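Local coordinates for protein L-asparaginase 1 (Escherichia coli, PDB 6NXC) that hydrolyses L-asparagine to L-aspartate and ammonium as an allosteric homotetramer that a second bound asparagine activates, at residues Val287-Gln292 / Val298-Tyr303; Thr113-Ala118 / Thr321-Leu326. The protein carries 1 engineered substitution. One frame throughout, in Å; residues are numbered along the deposited sequence.

How the contacts relate
Both contacts are buried, but they sit in different parts of the fold. Contact 1 joins a strand of the four-stranded parallel sheet to the loop that follows it, well away from the centre of the chain. Contact 2 lies near that centre and packs two helices that are more than 200 residues apart in sequence. Contact 1 is nested inside the loop closed by contact 2. Leu290 and Val288 of 287-292 pack on Val322 and Thr325 of 321-326. The bound asparagine touches both. Contact 1 combines aliphatic packing with a weak amide-sulfur bond, whereas contact 2 rests on an aromatic face. Both contacts also reach the second subunit.

Contact 1. Residues Val287-Gln292 / Val298-Tyr303; sequences VVNLTQ and VNMGGY. With ASN (asparagine), chain O.
Asn289 ND2 has two acceptors: Met300 SD across the contact and Gly265 O outside it. The bond to sulfur is weak, with ND2 and SD 3.3 Å apart and an N-H...S angle of 155°. With Asn289 CG anti to the backbone N (chi1 -167°), the amide is carried out from the strand toward Met300, whose side chain comes from the opposite direction. Met300 CG is also 3.3 Å from Asn289 ND2. The other end of the amide is held as well, since Ser261 OG is hydrogen-bonded to Asn289 OD1. Val298 supplies the apolar part. Its CG2 lies against the strand backbone, 3.4 Å from Thr291 N and 3.5 Å from Leu290 C. Its CG1 lies 3.9 Å from Asn289 ND2. At the strand end, Thr291 O accepts a 2.9 Å bond from the amino N of the bound asparagine. Thr291 OG1 is hydrogen-bonded to Gly263 O and Cys293 N. The strand therefore gives a backbone carbonyl to the allosteric asparagine, while the buried Asn289 amide is satisfied mainly by Ser261 and Gly265; its link to the loop is a weak N-H...S bond beside the Val298 packing.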
loop_
_atom_site.group_PDB
_atom_site.type_symbol
_atom_site.label_atom_id
_atom_site.label_comp_id
_atom_site.label_asym_id
_atom_site.label_seq_id
_atom_site.Cartn_x
_atom_site.Cartn_y
_atom_site.Cartn_z
ATOM N N VAL B 287 -19.092 0.481 -29.897
ATOM C CA VAL B 287 -18.788 -0.568 -28.895
ATOM C C VAL B 287 -17.353 -0.350 -28.381
ATOM O O VAL B 287 -16.399 -0.397 -29.190
ATOM C CB VAL B 287 -18.998 -1.981 -29.451
ATOM C CG1 VAL B 287 -18.769 -3.030 -28.421
ATOM C CG2 VAL B 287 -20.359 -2.079 -30.031
ATOM N N VAL B 288 -17.214 -0.087 -27.083
ATOM C CA VAL B 288 -15.926 0.214 -26.402
ATOM C C VAL B 288 -15.564 -0.931 -25.450
ATOM O O VAL B 288 -16.342 -1.241 -24.591
ATOM C CB VAL B 288 -15.985 1.578 -25.714
ATOM C CG1 VAL B 288 -14.620 1.966 -25.216
ATOM C CG2 VAL B 288 -16.438 2.619 -26.686
ATOM N N ASN B 289 -14.337 -1.419 -25.568
ATOM C CA ASN B 289 -13.800 -2.503 -24.735
ATOM C C ASN B 289 -12.992 -1.866 -23.586
ATOM O O ASN B 289 -11.989 -1.232 -23.873
ATOM C CB ASN B 289 -12.892 -3.407 -25.572
ATOM C CG ASN B 289 -12.560 -4.710 -24.849
ATOM O OD1 ASN B 289 -13.292 -5.095 -23.945
ATOM N ND2 ASN B 289 -11.634 -5.448 -25.420
ATOM N N LEU B 290 -13.388 -2.124 -22.331
ATOM C CA LEU B 290 -12.628 -1.727 -21.099
ATOM C C LEU B 290 -12.224 -2.963 -20.309
ATOM O O LEU B 290 -12.822 -4.004 -20.495
ATOM C CB LEU B 290 -13.499 -0.880 -20.172
ATOM C CG LEU B 290 -14.117 0.335 -20.797
ATOM C CD1 LEU B 290 -14.951 1.101 -19.820
ATOM C CD2 LEU B 290 -13.114 1.244 -21.444
ATOM N N THR B 291 -11.280 -2.806 -19.391
ATOM C CA THR B 291 -11.043 -3.817 -18.391
ATOM C C THR B 291 -12.111 -3.705 -17.293
ATOM O O THR B 291 -12.334 -2.574 -16.708
ATOM C CB THR B 291 -9.628 -3.863 -17.864
ATOM O OG1 THR B 291 -9.564 -5.021 -17.048
ATOM C CG2 THR B 291 -9.238 -2.619 -17.132
ATOM N N GLN B 292 -12.565 -4.851 -16.832
ATOM C CA GLN B 292 -13.317 -5.025 -15.549
ATOM C C GLN B 292 -12.409 -4.891 -14.304
ATOM O O GLN B 292 -12.897 -4.602 -13.215
ATOM C CB GLN B 292 -14.240 -6.281 -15.604
ATOM C CG GLN B 292 -13.527 -7.605 -15.339
ATOM C CD GLN B 292 -14.453 -8.795 -15.484
ATOM O OE1 GLN B 292 -14.291 -9.771 -14.749
ATOM N NE2 GLN B 292 -15.356 -8.813 -16.478
ATOM N N VAL B 298 -6.379 -1.898 -21.671
ATOM C CA VAL B 298 -6.849 -2.812 -22.747
ATOM C C VAL B 298 -5.802 -2.816 -23.856
ATOM O O VAL B 298 -5.294 -1.736 -24.166
ATOM C CB VAL B 298 -8.274 -2.400 -23.236
ATOM C CG1 VAL B 298 -8.654 -3.053 -24.538
ATOM C CG2 VAL B 298 -9.299 -2.734 -22.166
ATOM N N ASN B 299 -5.510 -4.015 -24.326
ATOM C CA ASN B 299 -4.578 -4.347 -25.436
ATOM C C ASN B 299 -5.134 -5.593 -26.143
ATOM O O ASN B 299 -4.880 -6.689 -25.716
ATOM C CB ASN B 299 -3.223 -4.814 -24.936
ATOM C CG ASN B 299 -2.227 -4.952 -26.069
ATOM O OD1 ASN B 299 -2.521 -4.591 -27.204
ATOM N ND2 ASN B 299 -1.102 -5.569 -25.786
ATOM N N MET B 300 -6.021 -5.423 -27.059
ATOM C CA MET B 300 -6.756 -6.582 -27.598
ATOM C C MET B 300 -5.864 -7.505 -28.453
ATOM O O MET B 300 -4.818 -7.021 -29.023
ATOM C CB MET B 300 -7.941 -6.084 -28.409
ATOM C CG MET B 300 -9.093 -5.707 -27.504
ATOM S SD MET B 300 -10.351 -4.797 -28.424
ATOM C CE MET B 300 -9.502 -3.263 -28.659
ATOM N N GLY B 301 -6.242 -8.794 -28.459
ATOM C CA GLY B 301 -5.862 -9.789 -29.481
ATOM C C GLY B 301 -4.667 -10.626 -29.074
ATOM O O GLY B 301 -4.105 -11.288 -29.978
ATOM N N GLY B 302 -4.288 -10.598 -27.786
ATOM C CA GLY B 302 -2.922 -10.973 -27.348
ATOM C C GLY B 302 -2.793 -12.473 -27.109
ATOM O O GLY B 302 -1.647 -12.978 -27.129
ATOM N N TYR B 303 -3.920 -13.165 -26.917
ATOM C CA TYR B 303 -3.974 -14.560 -26.385
ATOM C C TYR B 303 -4.731 -15.496 -27.346
ATOM O O TYR B 303 -5.057 -16.632 -26.874
ATOM C CB TYR B 303 -4.574 -14.566 -24.972
ATOM C CG TYR B 303 -3.802 -13.658 -24.049
ATOM C CD1 TYR B 303 -2.648 -14.107 -23.372
ATOM C CD2 TYR B 303 -4.142 -12.303 -23.985
ATOM C CE1 TYR B 303 -1.911 -13.232 -22.566
ATOM C CE2 TYR B 303 -3.410 -11.430 -23.197
ATOM C CZ TYR B 303 -2.290 -11.889 -22.484
ATOM O OH TYR B 303 -1.546 -10.979 -21.763
HETATM N N ASN O . -12.580 -0.952 -14.321
HETATM C CA ASN O . -13.350 -1.056 -13.005
HETATM C C ASN O . -14.827 -1.322 -13.323
HETATM O O ASN O . -15.014 -1.938 -14.457
HETATM C CB ASN O . -13.154 0.219 -12.171
HETATM C CG ASN O . -13.782 1.464 -12.784
HETATM O OD1 ASN O . -13.928 1.541 -13.990
HETATM N ND2 ASN O . -14.268 2.379 -11.978
HETATM O OXT ASN O . -15.782 -0.925 -12.496
#

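Contact 2. Residues Thr113-Ala118 / Thr321-Leu326; sequences TMAYTA and TVEATL. With ASN (asparagine), chain O.
Glu323 CG sits over the face of the Tyr116 ring, 3.5 Å from the ring centroid and 5° off the ring normal. This is a CH-pi contact. Leu326 CD2 adds an oblique apolar contact, 4.1 Å from Tyr116 CD2. Together they pack the start of helix 114-124 on that of helix 322-333, short axes 8.6 Å apart at closest. The chain of Glu323 bends at chi2 (92°), which turns its carboxylate from the ring to the bound asparagine. The distance from Glu323 OE2 to the ligand ND2 is 2.5 Å, too short to be taken at face value. A sound bond comes from the helix start, where Val322 N donates to the ligand OD1 over 2.8 Å, nearly straight at 174°. Behind it, Thr321 caps the helix, its OG1 accepting from Ala324 N at 2.9 Å. Thr321 O accepts from both Thr325 N and Thr325 OG1, which reach it from opposite faces of its plane. Further out, Tyr116 OH is hydrogen-bonded to Gln292 OE1 of the second subunit. Tyr116 thus joins the side chain facing the allosteric ligand to the subunit interface. The first backbone N-H of the helix binds the ligand amide oxygen, and the helix dipole probably favours it.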
loop_
_atom_site.group_PDB
_atom_site.type_symbol
_atom_site.label_atom_id
_atom_site.label_comp_id
_atom_site.label_asym_id
_atom_site.label_seq_id
_atom_site.Cartn_x
_atom_site.Cartn_y
_atom_site.Cartn_z
ATOM N N THR B 113 -21.778 8.841 -6.690
ATOM C CA THR B 113 -21.578 9.080 -8.145
ATOM C C THR B 113 -20.658 10.279 -8.334
ATOM O O THR B 113 -20.584 10.797 -9.445
ATOM C CB THR B 113 -22.887 9.167 -8.917
ATOM O OG1 THR B 113 -23.536 10.417 -8.573
ATOM C CG2 THR B 113 -23.794 7.995 -8.651
ATOM N N MET B 114 -19.913 10.641 -7.343
ATOM C CA MET B 114 -18.980 11.814 -7.449
ATOM C C MET B 114 -17.972 11.620 -8.591
ATOM O O MET B 114 -17.664 12.612 -9.236
ATOM C CB MET B 114 -18.124 11.934 -6.199
ATOM C CG MET B 114 -17.587 13.310 -6.052
ATOM S SD MET B 114 -16.483 13.413 -4.529
ATOM C CE MET B 114 -17.673 13.259 -3.308
ATOM N N ALA B 115 -17.481 10.396 -8.787
ATOM C CA ALA B 115 -16.506 10.204 -9.860
ATOM C C ALA B 115 -17.181 10.355 -11.227
ATOM O O ALA B 115 -16.438 10.747 -12.199
ATOM C CB ALA B 115 -15.776 8.906 -9.666
ATOM N N TYR B 116 -18.459 9.963 -11.380
ATOM C CA TYR B 116 -19.147 10.156 -12.655
ATOM C C TYR B 116 -19.252 11.664 -12.909
ATOM O O TYR B 116 -19.003 12.131 -14.046
ATOM C CB TYR B 116 -20.479 9.431 -12.765
ATOM C CG TYR B 116 -20.433 7.917 -12.616
ATOM C CD1 TYR B 116 -20.435 7.339 -11.398
ATOM C CD2 TYR B 116 -20.448 7.066 -13.716
ATOM C CE1 TYR B 116 -20.469 5.952 -11.227
ATOM C CE2 TYR B 116 -20.478 5.691 -13.572
ATOM C CZ TYR B 116 -20.565 5.131 -12.327
ATOM O OH TYR B 116 -20.549 3.761 -12.147
ATOM N N THR B 117 -19.645 12.442 -11.902
ATOM C CA THR B 117 -19.811 13.870 -12.134
ATOM C C THR B 117 -18.493 14.534 -12.500
ATOM O O THR B 117 -18.413 15.377 -13.360
ATOM C CB THR B 117 -20.433 14.579 -10.927
ATOM O OG1 THR B 117 -21.733 14.022 -10.782
ATOM C CG2 THR B 117 -20.581 16.054 -11.157
ATOM N N ALA B 118 -17.426 14.215 -11.791
ATOM C CA ALA B 118 -16.134 14.830 -12.070
ATOM C C ALA B 118 -15.742 14.479 -13.475
ATOM O O ALA B 118 -15.165 15.343 -14.207
ATOM C CB ALA B 118 -15.130 14.347 -11.040
ATOM N N THR B 321 -11.407 4.358 -17.009
ATOM C CA THR B 321 -12.423 3.861 -16.058
ATOM C C THR B 321 -13.781 3.820 -16.784
ATOM O O THR B 321 -14.049 4.430 -17.860
ATOM C CB THR B 321 -12.518 4.820 -14.868
ATOM O OG1 THR B 321 -12.935 6.072 -15.454
ATOM C CG2 THR B 321 -11.203 5.029 -14.124
ATOM N N VAL B 322 -14.714 3.062 -16.242
ATOM C CA VAL B 322 -16.097 3.053 -16.745
ATOM C C VAL B 322 -16.726 4.419 -16.587
ATOM O O VAL B 322 -17.397 4.916 -17.511
ATOM C CB VAL B 322 -16.927 2.032 -15.952
ATOM C CG1 VAL B 322 -18.411 2.141 -16.262
ATOM C CG2 VAL B 322 -16.419 0.646 -16.228
ATOM N N GLU B 323 -16.360 5.099 -15.486
ATOM C CA GLU B 323 -16.865 6.468 -15.225
ATOM C C GLU B 323 -16.438 7.379 -16.383
ATOM O O GLU B 323 -17.255 8.182 -16.846
ATOM C CB GLU B 323 -16.349 6.984 -13.858
ATOM C CG GLU B 323 -16.952 6.186 -12.733
ATOM C CD GLU B 323 -16.140 4.980 -12.257
ATOM O OE1 GLU B 323 -16.292 4.656 -11.031
ATOM O OE2 GLU B 323 -15.378 4.288 -13.074
ATOM N N ALA B 324 -15.169 7.358 -16.716
ATOM C CA ALA B 324 -14.671 8.235 -17.772
ATOM C C ALA B 324 -15.295 7.823 -19.128
ATOM O O ALA B 324 -15.601 8.677 -19.996
ATOM C CB ALA B 324 -13.171 8.214 -17.836
ATOM N N THR B 325 -15.315 6.521 -19.413
ATOM C CA THR B 325 -15.858 6.018 -20.709
ATOM C C THR B 325 -17.366 6.392 -20.908
ATOM O O THR B 325 -17.793 6.869 -22.007
ATOM C CB THR B 325 -15.664 4.494 -20.807
ATOM O OG1 THR B 325 -14.235 4.314 -20.705
ATOM C CG2 THR B 325 -16.175 3.975 -22.127
ATOM N N LEU B 326 -18.214 6.165 -19.902
ATOM C CA LEU B 326 -19.618 6.501 -19.927
ATOM C C LEU B 326 -19.753 7.992 -20.243
ATOM O O LEU B 326 -20.589 8.338 -21.132
ATOM C CB LEU B 326 -20.269 6.116 -18.587
ATOM C CG LEU B 326 -21.758 6.358 -18.615
ATOM C CD1 LEU B 326 -22.458 5.300 -19.455
ATOM C CD2 LEU B 326 -22.384 6.493 -17.256
HETATM N N ASN O . -12.580 -0.952 -14.321
HETATM C CA ASN O . -13.350 -1.056 -13.005
HETATM C C ASN O . -14.827 -1.322 -13.323
HETATM O O ASN O . -15.014 -1.938 -14.457
HETATM C CB ASN O . -13.154 0.219 -12.171
HETATM C CG ASN O . -13.782 1.464 -12.784
HETATM O OD1 ASN O . -13.928 1.541 -13.990
HETATM N ND2 ASN O . -14.268 2.379 -11.978
HETATM O OXT ASN O . -15.782 -0.925 -12.496
#